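Local coordinates for endo-1,3-beta-glucanase, family GH16 (Zobellia galactanivorans, PDB 4CTE), which probably hydrolyses internal beta-1,3-glucosidic bonds of laminarin-type glucans through its family 16 glycoside hydrolase domain, the part present here, at residues 41-46 / 65-70; 82-87 / 96-101; 92-97 / 218-223. The protein carries 1 engineered substitution. All coordinates share one frame; numbering follows the deposited sequence.

Contact 1. Residues 41-46 / 65-70. With GS1 (1-thio-beta-D-glucopyranose), chain C; EDO (1,2-ethanediol), chain G.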
loop_
_atom_site.group_PDB
_atom_site.type_symbol
_atom_site.label_atom_id
_atom_site.label_comp_id
_atom_site.label_asym_id
_atom_site.label_seq_id
_atom_site.Cartn_x
_atom_site.Cartn_y
_atom_site.Cartn_z
ATOM N N GLU A 41 13.638 -6.358 10.452
ATOM C CA GLU A 41 13.289 -6.785 11.822
ATOM C C GLU A 41 11.902 -6.357 12.277
ATOM O O GLU A 41 11.355 -6.985 13.178
ATOM C CB GLU A 41 14.351 -6.312 12.841
ATOM C CG GLU A 41 15.670 -7.074 12.768
ATOM C CD GLU A 41 16.594 -6.711 11.601
ATOM O OE1 GLU A 41 16.381 -5.759 10.775
ATOM O OE2 GLU A 41 17.619 -7.411 11.537
ATOM N N ASN A 42 11.334 -5.314 11.669
ATOM C CA ASN A 42 9.997 -4.846 12.034
ATOM C C ASN A 42 8.854 -5.564 11.376
ATOM O O ASN A 42 7.704 -5.113 11.496
ATOM C CB ASN A 42 9.901 -3.356 11.739
ATOM C CG ASN A 42 10.769 -2.573 12.667
ATOM O OD1 ASN A 42 12.001 -2.784 12.687
ATOM N ND2 ASN A 42 10.162 -1.657 13.445
ATOM N N ALA A 43 9.148 -6.666 10.698
ATOM C CA ALA A 43 8.130 -7.483 10.055
ATOM C C ALA A 43 8.295 -8.879 10.580
ATOM O O ALA A 43 9.417 -9.373 10.645
ATOM C CB ALA A 43 8.256 -7.467 8.536
ATOM N N ALA A 44 7.181 -9.493 10.978
ATOM C CA ALA A 44 7.172 -10.874 11.499
ATOM C C ALA A 44 5.811 -11.486 11.238
ATOM O O ALA A 44 4.878 -10.795 10.791
ATOM C CB ALA A 44 7.488 -10.897 13.001
ATOM N N VAL A 45 5.711 -12.787 11.466
ATOM C CA VAL A 45 4.441 -13.508 11.374
ATOM C C VAL A 45 4.017 -13.986 12.768
ATOM O O VAL A 45 4.806 -14.571 13.509
ATOM C CB VAL A 45 4.487 -14.663 10.349
ATOM C CG1 VAL A 45 3.215 -15.522 10.382
ATOM C CG2 VAL A 45 4.661 -14.081 8.965
ATOM N N GLU A 46 2.763 -13.713 13.103
ATOM C CA GLU A 46 2.179 -14.160 14.352
ATOM C C GLU A 46 0.757 -14.567 14.058
ATOM O O GLU A 46 0.034 -13.841 13.339
ATOM C CB GLU A 46 2.155 -13.076 15.427
ATOM C CG GLU A 46 3.496 -12.490 15.873
ATOM C CD GLU A 46 3.324 -11.347 16.862
ATOM O OE1 GLU A 46 2.257 -11.257 17.528
ATOM O OE2 GLU A 46 4.267 -10.528 16.973
ATOM N N THR A 65 11.228 3.119 13.632
ATOM C CA THR A 65 11.457 2.043 12.708
ATOM C C THR A 65 10.105 1.411 12.349
ATOM O O THR A 65 9.132 1.458 13.138
ATOM C CB THR A 65 12.372 0.960 13.295
ATOM O OG1 THR A 65 11.813 0.470 14.521
ATOM C CG2 THR A 65 13.787 1.457 13.554
ATOM N N SER A 66 10.033 0.827 11.156
ATOM C CA SER A 66 8.850 0.098 10.721
ATOM C C SER A 66 9.313 -0.850 9.610
ATOM O O SER A 66 10.536 -1.132 9.509
ATOM C CB SER A 66 7.745 1.057 10.270
ATOM O OG SER A 66 6.545 0.351 9.955
ATOM N N ALA A 67 8.365 -1.343 8.799
ATOM C CA ALA A 67 8.746 -2.216 7.684
ATOM C C ALA A 67 7.993 -1.846 6.430
ATOM O O ALA A 67 6.853 -1.296 6.507
ATOM C CB ALA A 67 8.506 -3.655 8.056
ATOM N N ARG A 68 8.659 -2.088 5.294
ATOM C CA ARG A 68 8.115 -1.898 3.970
ATOM C C ARG A 68 8.560 -3.115 3.170
ATOM O O ARG A 68 9.778 -3.463 3.110
ATOM C CB ARG A 68 8.624 -0.644 3.330
ATOM C CG ARG A 68 8.203 -0.447 1.879
ATOM C CD ARG A 68 8.394 0.998 1.476
ATOM N NE ARG A 68 8.495 1.196 0.025
ATOM C CZ ARG A 68 8.242 2.341 -0.615
ATOM N NH1 ARG A 68 7.792 3.422 0.052
ATOM N NH2 ARG A 68 8.422 2.409 -1.943
ATOM N N MET A 69 7.570 -3.720 2.520
ATOM C CA MET A 69 7.767 -4.973 1.761
ATOM C C MET A 69 7.184 -4.831 0.374
ATOM O O MET A 69 6.151 -4.152 0.210
ATOM C CB MET A 69 7.057 -6.110 2.461
ATOM C CG MET A 69 7.523 -6.395 3.882
ATOM S SD MET A 69 6.360 -7.423 4.786
ATOM C CE MET A 69 6.122 -8.889 3.776
ATOM N N LYS A 70 7.776 -5.498 -0.620
ATOM C CA LYS A 70 7.317 -5.362 -1.987
ATOM C C LYS A 70 7.493 -6.693 -2.675
ATOM O O LYS A 70 8.352 -7.492 -2.253
ATOM C CB LYS A 70 8.082 -4.259 -2.723
ATOM C CG LYS A 70 9.605 -4.471 -2.877
ATOM C CD LYS A 70 10.262 -3.312 -3.550
ATOM C CE LYS A 70 11.752 -3.619 -3.647
ATOM N NZ LYS A 70 12.488 -2.465 -4.259
HETATM C C1 GS1 C . 5.392 8.117 -3.665
HETATM S S1 GS1 C . 3.998 8.064 -2.548
HETATM C C2 GS1 C . 6.345 9.321 -3.430
HETATM O O2 GS1 C . 5.628 10.551 -3.525
HETATM C C3 GS1 C . 7.441 9.232 -4.519
HETATM O O3 GS1 C . 8.374 10.376 -4.487
HETATM C C4 GS1 C . 8.108 7.790 -4.526
HETATM O O4 GS1 C . 9.034 7.690 -5.602
HETATM C C5 GS1 C . 7.053 6.640 -4.628
HETATM O O5 GS1 C . 6.060 6.818 -3.571
HETATM C C6 GS1 C . 7.583 5.180 -4.661
HETATM O O6 GS1 C . 8.163 4.798 -3.407
HETATM C C1 EDO G . 9.680 0.766 -4.824
HETATM O O1 EDO G . 10.138 0.830 -3.463
HETATM C C2 EDO G . 10.871 1.070 -5.681
HETATM O O2 EDO G . 11.906 0.111 -5.322
#
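Thr-65 takes a hydrogen bond on OG1 from Asn-42 ND2, 2.9 Å long with an N-H...O angle of 152°. The two side chains cross at about a right angle, and OG1 lies 19° out of the amide plane. The same hydroxyl is bonded to Glu-57, and ND2 also serves the carbonyl of Thr-53, so two acceptors fix how the amide is turned. Ser-66 brings its backbone: its O lies 3.2 Å from Asn-42 CB, while its CB points away from segment 41-46 and OG is bonded to the carbonyl O of Met-202. Ala-67 sits where strand 62-70 is broken, and its CB meets Ala-43 CB at 3.9 Å. In the beta-jelly-roll fold of family 16, this strand pairs with both 49-59 and 196-204, and segment 41-46 packs on it. Arg-68 points away from that segment. With CG anti to the backbone N (chi1 174°) and an extended chain, its NH2 reaches O6 of the chain C thioglucose at 2.8 Å. Glu-22 holds its NE in a salt bridge. Met-69 faces back, with SD 4.2 Å from Ala-43 CB. Lys-70 NZ binds Glu-22, Gln-72 and an ethanediol, probably from the crystallisation liquor.

Contact 2. Residues 82-87 / 96-101. With GS1 (1-thio-beta-D-glucopyranose), chain B; GS1 (1-thio-beta-D-glucopyranose), chain C.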
loop_
_atom_site.group_PDB
_atom_site.type_symbol
_atom_site.label_atom_id
_atom_site.label_comp_id
_atom_site.label_asym_id
_atom_site.label_seq_id
_atom_site.Cartn_x
_atom_site.Cartn_y
_atom_site.Cartn_z
ATOM N N ILE A 82 -7.306 -7.614 -6.523
ATOM C CA ILE A 82 -6.149 -7.590 -5.639
ATOM C C ILE A 82 -6.690 -7.110 -4.317
ATOM O O ILE A 82 -7.165 -5.970 -4.205
ATOM C CB ILE A 82 -5.055 -6.674 -6.194
ATOM C CG1 ILE A 82 -4.639 -7.182 -7.588
ATOM C CG2 ILE A 82 -3.869 -6.658 -5.235
ATOM C CD1 ILE A 82 -4.690 -6.128 -8.670
ATOM N N GLU A 83 -6.568 -7.975 -3.324
ATOM C CA GLU A 83 -7.187 -7.759 -2.049
ATOM C C GLU A 83 -6.272 -8.104 -0.898
ATOM O O GLU A 83 -5.288 -8.839 -1.073
ATOM C CB GLU A 83 -8.459 -8.617 -1.969
ATOM C CG GLU A 83 -8.281 -10.122 -1.813
ATOM C CD GLU A 83 -9.592 -10.840 -1.592
ATOM O OE1 GLU A 83 -10.636 -10.349 -2.046
ATOM O OE2 GLU A 83 -9.567 -11.920 -0.971
ATOM N N ALA A 84 -6.585 -7.555 0.267
ATOM C CA ALA A 84 -5.895 -7.924 1.504
ATOM C C ALA A 84 -6.827 -7.719 2.665
ATOM O O ALA A 84 -7.611 -6.748 2.655
ATOM C CB ALA A 84 -4.587 -7.136 1.720
ATOM N N ARG A 85 -6.739 -8.621 3.652
ATOM C CA ARG A 85 -7.510 -8.529 4.882
ATOM C C ARG A 85 -6.586 -7.933 5.946
ATOM O O ARG A 85 -5.663 -8.607 6.472
ATOM C CB ARG A 85 -8.040 -9.896 5.280
ATOM C CG ARG A 85 -8.848 -9.880 6.535
ATOM C CD ARG A 85 -9.709 -11.135 6.582
ATOM N NE ARG A 85 -10.679 -11.012 7.667
ATOM C CZ ARG A 85 -10.543 -11.542 8.885
ATOM N NH1 ARG A 85 -9.472 -12.307 9.197
ATOM N NH2 ARG A 85 -11.513 -11.335 9.776
ATOM N N ILE A 86 -6.875 -6.669 6.280
ATOM C CA ILE A 86 -6.003 -5.865 7.119
ATOM C C ILE A 86 -6.758 -5.218 8.296
ATOM O O ILE A 86 -7.914 -4.771 8.154
ATOM C CB ILE A 86 -5.304 -4.750 6.301
ATOM C CG1 ILE A 86 -4.564 -5.293 5.066
ATOM C CG2 ILE A 86 -4.296 -3.970 7.176
ATOM C CD1 ILE A 86 -4.217 -4.252 4.037
ATOM N N ALA A 87 -6.086 -5.218 9.445
ATOM C CA ALA A 87 -6.512 -4.609 10.680
ATOM C C ALA A 87 -5.456 -3.506 10.994
ATOM O O ALA A 87 -4.236 -3.772 10.978
ATOM C CB ALA A 87 -6.627 -5.645 11.799
ATOM N N PRO A 96 -0.280 3.653 7.335
ATOM C CA PRO A 96 -0.208 2.366 6.650
ATOM C C PRO A 96 -0.675 2.459 5.180
ATOM O O PRO A 96 -1.482 3.365 4.819
ATOM C CB PRO A 96 -1.169 1.533 7.444
ATOM C CG PRO A 96 -2.256 2.549 7.817
ATOM C CD PRO A 96 -1.437 3.718 8.248
ATOM N N ALA A 97 -0.206 1.519 4.352
ATOM C CA ALA A 97 -0.621 1.495 2.936
ATOM C C ALA A 97 -0.491 0.112 2.362
ATOM O O ALA A 97 0.394 -0.633 2.755
ATOM C CB ALA A 97 0.179 2.483 2.085
ATOM N N PHE A 98 -1.395 -0.206 1.438
ATOM C CA PHE A 98 -1.459 -1.453 0.664
ATOM C C PHE A 98 -1.636 -0.939 -0.746
ATOM O O PHE A 98 -2.706 -0.358 -1.092
ATOM C CB PHE A 98 -2.627 -2.291 1.109
ATOM C CG PHE A 98 -2.972 -3.450 0.172
ATOM C CD1 PHE A 98 -1.970 -4.296 -0.388
ATOM C CD2 PHE A 98 -4.324 -3.771 -0.048
ATOM C CE1 PHE A 98 -2.341 -5.394 -1.218
ATOM C CE2 PHE A 98 -4.697 -4.838 -0.872
ATOM C CZ PHE A 98 -3.705 -5.671 -1.453
ATOM N N TRP A 99 -0.598 -1.128 -1.557
ATOM C CA TRP A 99 -0.541 -0.445 -2.822
ATOM C C TRP A 99 0.268 -1.163 -3.858
ATOM O O TRP A 99 0.795 -2.245 -3.590
ATOM C CB TRP A 99 -0.025 0.989 -2.560
ATOM C CG TRP A 99 1.291 1.114 -1.848
ATOM C CD1 TRP A 99 1.639 0.639 -0.578
ATOM C CD2 TRP A 99 2.428 1.935 -2.285
ATOM N NE1 TRP A 99 2.901 1.062 -0.229
ATOM C CE2 TRP A 99 3.439 1.835 -1.224
ATOM C CE3 TRP A 99 2.706 2.718 -3.438
ATOM C CZ2 TRP A 99 4.664 2.492 -1.315
ATOM C CZ3 TRP A 99 3.956 3.371 -3.527
ATOM C CH2 TRP A 99 4.914 3.248 -2.482
ATOM N N MET A 100 0.334 -0.576 -5.053
ATOM C CA MET A 100 0.982 -1.190 -6.209
ATOM C C MET A 100 1.707 -0.149 -7.016
ATOM O O MET A 100 1.258 0.995 -7.084
ATOM C CB MET A 100 -0.057 -1.890 -7.101
ATOM C CG MET A 100 -0.980 -2.862 -6.361
ATOM S SD MET A 100 -2.091 -3.737 -7.458
ATOM C CE MET A 100 -0.999 -4.985 -8.193
ATOM N N LEU A 101 2.817 -0.567 -7.610
ATOM C CA LEU A 101 3.630 0.260 -8.482
ATOM C C LEU A 101 3.924 -0.490 -9.737
ATOM O O LEU A 101 4.098 -1.710 -9.691
ATOM C CB LEU A 101 4.946 0.623 -7.813
ATOM C CG LEU A 101 4.918 1.674 -6.704
ATOM C CD1 LEU A 101 6.293 1.695 -6.016
ATOM C CD2 LEU A 101 4.546 3.067 -7.232
HETATM C C1 GS1 B . 0.693 9.076 -1.528
HETATM S S1 GS1 B . 0.196 10.529 -0.662
HETATM C C2 GS1 B . 2.108 9.294 -2.027
HETATM O O2 GS1 B . 2.269 10.358 -2.967
HETATM C C3 GS1 B . 2.343 8.053 -2.787
HETATM C C4 GS1 B . 2.453 7.061 -1.691
HETATM O O4 GS1 B . 3.109 5.982 -2.298
HETATM C C5 GS1 B . 1.014 6.772 -1.332
HETATM O O5 GS1 B . 0.610 7.957 -0.627
HETATM C C6 GS1 B . 0.853 5.458 -0.565
HETATM O O6 GS1 B . -0.177 5.686 0.387
HETATM C C1 GS1 C . 5.392 8.117 -3.665
HETATM S S1 GS1 C . 3.998 8.064 -2.548
HETATM C C2 GS1 C . 6.345 9.321 -3.430
HETATM O O2 GS1 C . 5.628 10.551 -3.525
HETATM C C3 GS1 C . 7.441 9.232 -4.519
HETATM O O3 GS1 C . 8.374 10.376 -4.487
HETATM C C4 GS1 C . 8.108 7.790 -4.526
HETATM O O4 GS1 C . 9.034 7.690 -5.602
HETATM C C5 GS1 C . 7.053 6.640 -4.628
HETATM O O5 GS1 C . 6.060 6.818 -3.571
HETATM C C6 GS1 C . 7.583 5.180 -4.661
HETATM O O6 GS1 C . 8.163 4.798 -3.407
#
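Ala-84 sets its methyl over one face of the Phe-98 ring in a CH-pi contact. CB is 3.7 Å from the ring centroid of Phe-98, only 22° off the ring normal and displaced toward the rim. The ring is placed there by its first torsion: CG is anti to the backbone N (chi1 167°), which sends it across to strand 80-87. Three other groups meet it obliquely. Ile-82 CG2 touches Phe-98 CZ at 3.9 Å. The carbonyl O of Glu-83 lies 3.6 Å from the same CZ. Ile-86 CD1 rests against Phe-98 CB at 3.9 Å. Further along, Ile-82 and Met-100 meet tip to tip, CD1 to SD at 3.7 Å, with the methionine chain bent at its last torsion. Leu-200 and Ile-118 add to the packing round Phe-98. With an alanine here the ring is gone, which would probably open a gap between the layers and leave Ala-84 CB and Ile-82 CG2 without the group they rest on. Alternate residues look the other way. Trp-99 turns one ring face to O4 of the chain B thioglucose, and Asn-201 takes a hydrogen bond from its NE1. On the other strand, Arg-85 forms a salt bridge with the calcium ligand Asp-225. The two strands run nearly antiparallel, 165° between directions, with axes 8.8 Å apart. They are joined by side chains, as facing strands of two stacked sheets are. This is the apolar interior of the family 16 beta-jelly-roll sandwich, with the sugar site on the far side of strand 94-102.

Contact 3. Residues 92-97 / 218-223. With GS1 (1-thio-beta-D-glucopyranose), chain B.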
loop_
_atom_site.group_PDB
_atom_site.type_symbol
_atom_site.label_atom_id
_atom_site.label_comp_id
_atom_site.label_asym_id
_atom_site.label_seq_id
_atom_site.Cartn_x
_atom_site.Cartn_y
_atom_site.Cartn_z
ATOM N N GLN A 92 -1.839 9.082 15.990
ATOM C CA GLN A 92 -1.344 10.207 15.235
ATOM C C GLN A 92 0.085 9.924 14.682
ATOM O O GLN A 92 0.928 9.450 15.441
ATOM C CB GLN A 92 -1.369 11.415 16.156
ATOM C CG GLN A 92 -1.073 12.734 15.475
ATOM C CD GLN A 92 -2.145 13.177 14.510
ATOM O OE1 GLN A 92 -1.855 13.925 13.551
ATOM N NE2 GLN A 92 -3.388 12.717 14.729
ATOM N N GLY A 93 0.301 10.191 13.378
ATOM C CA GLY A 93 1.535 9.946 12.650
ATOM C C GLY A 93 1.590 8.643 11.852
ATOM O O GLY A 93 2.388 8.530 10.921
ATOM N N LEU A 94 0.716 7.691 12.176
ATOM C CA LEU A 94 0.731 6.371 11.510
ATOM C C LEU A 94 0.158 6.461 10.101
ATOM O O LEU A 94 -0.892 7.096 9.888
ATOM C CB LEU A 94 0.004 5.326 12.344
ATOM C CG LEU A 94 0.707 5.033 13.672
ATOM C CD1 LEU A 94 -0.160 4.110 14.471
ATOM C CD2 LEU A 94 2.117 4.440 13.485
ATOM N N TRP A 95 0.836 5.851 9.138
ATOM C CA TRP A 95 0.392 5.922 7.760
ATOM C C TRP A 95 0.581 4.622 7.044
ATOM O O TRP A 95 1.506 4.481 6.214
ATOM C CB TRP A 95 1.126 7.037 7.023
ATOM C CG TRP A 95 0.778 7.122 5.557
ATOM C CD1 TRP A 95 -0.234 6.446 4.881
ATOM C CD2 TRP A 95 1.437 7.943 4.528
ATOM N NE1 TRP A 95 -0.245 6.781 3.552
ATOM C CE2 TRP A 95 0.730 7.673 3.273
ATOM C CE3 TRP A 95 2.498 8.836 4.523
ATOM C CZ2 TRP A 95 1.089 8.282 2.084
ATOM C CZ3 TRP A 95 2.850 9.444 3.315
ATOM C CH2 TRP A 95 2.161 9.171 2.128
ATOM N N PRO A 96 -0.280 3.653 7.335
ATOM C CA PRO A 96 -0.208 2.366 6.650
ATOM C C PRO A 96 -0.675 2.459 5.180
ATOM O O PRO A 96 -1.482 3.365 4.819
ATOM C CB PRO A 96 -1.169 1.533 7.444
ATOM C CG PRO A 96 -2.256 2.549 7.817
ATOM C CD PRO A 96 -1.437 3.718 8.248
ATOM N N ALA A 97 -0.206 1.519 4.352
ATOM C CA ALA A 97 -0.621 1.495 2.936
ATOM C C ALA A 97 -0.491 0.112 2.362
ATOM O O ALA A 97 0.394 -0.633 2.755
ATOM C CB ALA A 97 0.179 2.483 2.085
ATOM N N LEU A 218 2.817 3.681 20.241
ATOM C CA LEU A 218 3.913 2.831 19.717
ATOM C C LEU A 218 4.375 1.904 20.839
ATOM O O LEU A 218 4.345 2.325 22.000
ATOM C CB LEU A 218 5.068 3.651 19.109
ATOM C CG LEU A 218 4.641 4.672 18.040
ATOM C CD1 LEU A 218 5.836 5.594 17.711
ATOM C CD2 LEU A 218 4.034 4.025 16.773
ATOM N N PRO A 219 4.748 0.619 20.527
ATOM C CA PRO A 219 4.791 -0.029 19.209
ATOM C C PRO A 219 3.366 -0.212 18.662
ATOM O O PRO A 219 2.452 -0.474 19.456
ATOM C CB PRO A 219 5.441 -1.401 19.488
ATOM C CG PRO A 219 5.198 -1.670 20.947
ATOM C CD PRO A 219 5.251 -0.266 21.597
ATOM N N ALA A 220 3.168 0.058 17.374
ATOM C CA ALA A 220 1.860 -0.090 16.711
ATOM C C ALA A 220 1.950 -1.200 15.697
ATOM O O ALA A 220 2.919 -1.263 14.922
ATOM C CB ALA A 220 1.449 1.220 16.037
ATOM N N GLN A 221 0.923 -2.043 15.669
ATOM C CA GLN A 221 0.919 -3.195 14.763
ATOM C C GLN A 221 -0.103 -3.093 13.664
ATOM O O GLN A 221 -1.293 -2.837 13.940
ATOM C CB GLN A 221 0.685 -4.451 15.557
ATOM C CG GLN A 221 1.849 -4.804 16.491
ATOM C CD GLN A 221 1.570 -6.056 17.291
ATOM O OE1 GLN A 221 0.417 -6.352 17.610
ATOM N NE2 GLN A 221 2.607 -6.788 17.633
ATOM N N MET A 222 0.379 -3.258 12.424
ATOM C CA MET A 222 -0.492 -3.397 11.266
ATOM C C MET A 222 -0.551 -4.916 11.040
ATOM O O MET A 222 0.487 -5.549 10.965
ATOM C CB MET A 222 0.053 -2.647 10.051
ATOM C CG MET A 222 -0.657 -2.916 8.723
ATOM S SD MET A 222 0.303 -2.008 7.518
ATOM C CE MET A 222 -0.676 -2.330 6.048
ATOM N N LEU A 223 -1.772 -5.473 10.936
ATOM C CA LEU A 223 -1.964 -6.914 10.792
ATOM C C LEU A 223 -2.504 -7.216 9.414
ATOM O O LEU A 223 -3.552 -6.678 9.002
ATOM C CB LEU A 223 -2.926 -7.457 11.885
ATOM C CG LEU A 223 -2.671 -7.235 13.405
ATOM C CD1 LEU A 223 -3.701 -7.996 14.257
ATOM C CD2 LEU A 223 -1.268 -7.628 13.835
HETATM C C1 GS1 B . 0.693 9.076 -1.528
HETATM S S1 GS1 B . 0.196 10.529 -0.662
HETATM C C2 GS1 B . 2.108 9.294 -2.027
HETATM O O2 GS1 B . 2.269 10.358 -2.967
HETATM C C3 GS1 B . 2.343 8.053 -2.787
HETATM C C4 GS1 B . 2.453 7.061 -1.691
HETATM O O4 GS1 B . 3.109 5.982 -2.298
HETATM C C5 GS1 B . 1.014 6.772 -1.332
HETATM O O5 GS1 B . 0.610 7.957 -0.627
HETATM C C6 GS1 B . 0.853 5.458 -0.565
HETATM O O6 GS1 B . -0.177 5.686 0.387
#
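Leu-94 and Leu-218 lie alongside each other, their side chains running side by side in opposite senses. Leu-94 CD2 meets Leu-218 CD2 at 3.8 Å. The other branch of Leu-94 goes to Ala-220, the first residue of the strand: Leu-94 CD1 sits 3.7 Å from Ala-220 CB. One leucine thus rests on two residues. Leu-218 also packs on His-56, and a cis peptide bond leads from it into Pro-219 just before strand 220-231 starts.

Two residues on, Pro-96 faces Met-222. The methionine chain is fully extended, and with CG anti to the backbone N (chi1 170°) it reaches straight to the facing strand. Met-222 SD touches Pro-96 CB at 3.8 Å, and its CE ends 3.9 Å from the carbonyl O of Ala-97. Ile-86, Leu-200 and Met-202 also pack against Met-222. The strands 94-97 and 220-223 are nearly parallel, 16° apart in direction, with axes 9.4 Å apart. They belong to the two layers of the jelly roll that face each other.

Trp-95 lies between the two inward residues in sequence and points the other way. The edge of its indole meets the chain B thioglucose, where NE1 makes a weak hydrogen bond of 3.3 Å to O6. Trp-208 stacks edge-to-face with this ring. The glycerol near Ala-97 is bonded to the backbone O of Trp-95.

Across the layers the side-chain contacts are apolar: branched methyls, a proline ring and a neutral thioether, with one backbone carbonyl, that of Ala-97, beside the Met-222 methyl. The join therefore rests on fit and on exclusion of water, while the weak side-chain bond from Trp-95 to the sugar lies on the other side of the strand.

In the fold
Contacts 2 and 3 share Pro-96 and Ala-97, and their centres are about 14 Å apart. Both pack strand 94-102 against the opposite layer, where strands 80-87 and 220-231 are neighbours. Ala-87 N and Leu-223 O, 3.0 Å apart, probably form a hydrogen bond there. The centre of contact 1 is about 14 Å from that of contact 2 and about 11 Å from that of contact 3. It comes up to contact 2 at the sugar site, where Arg-68 NH1 is 3.5 Å from Trp-99 CZ2. Contacts 1 and 2 both touch the chain C thioglucose, and contacts 2 and 3 the chain B one. The bound calcium lies elsewhere, about 10 Å from the side chain of Ala-84.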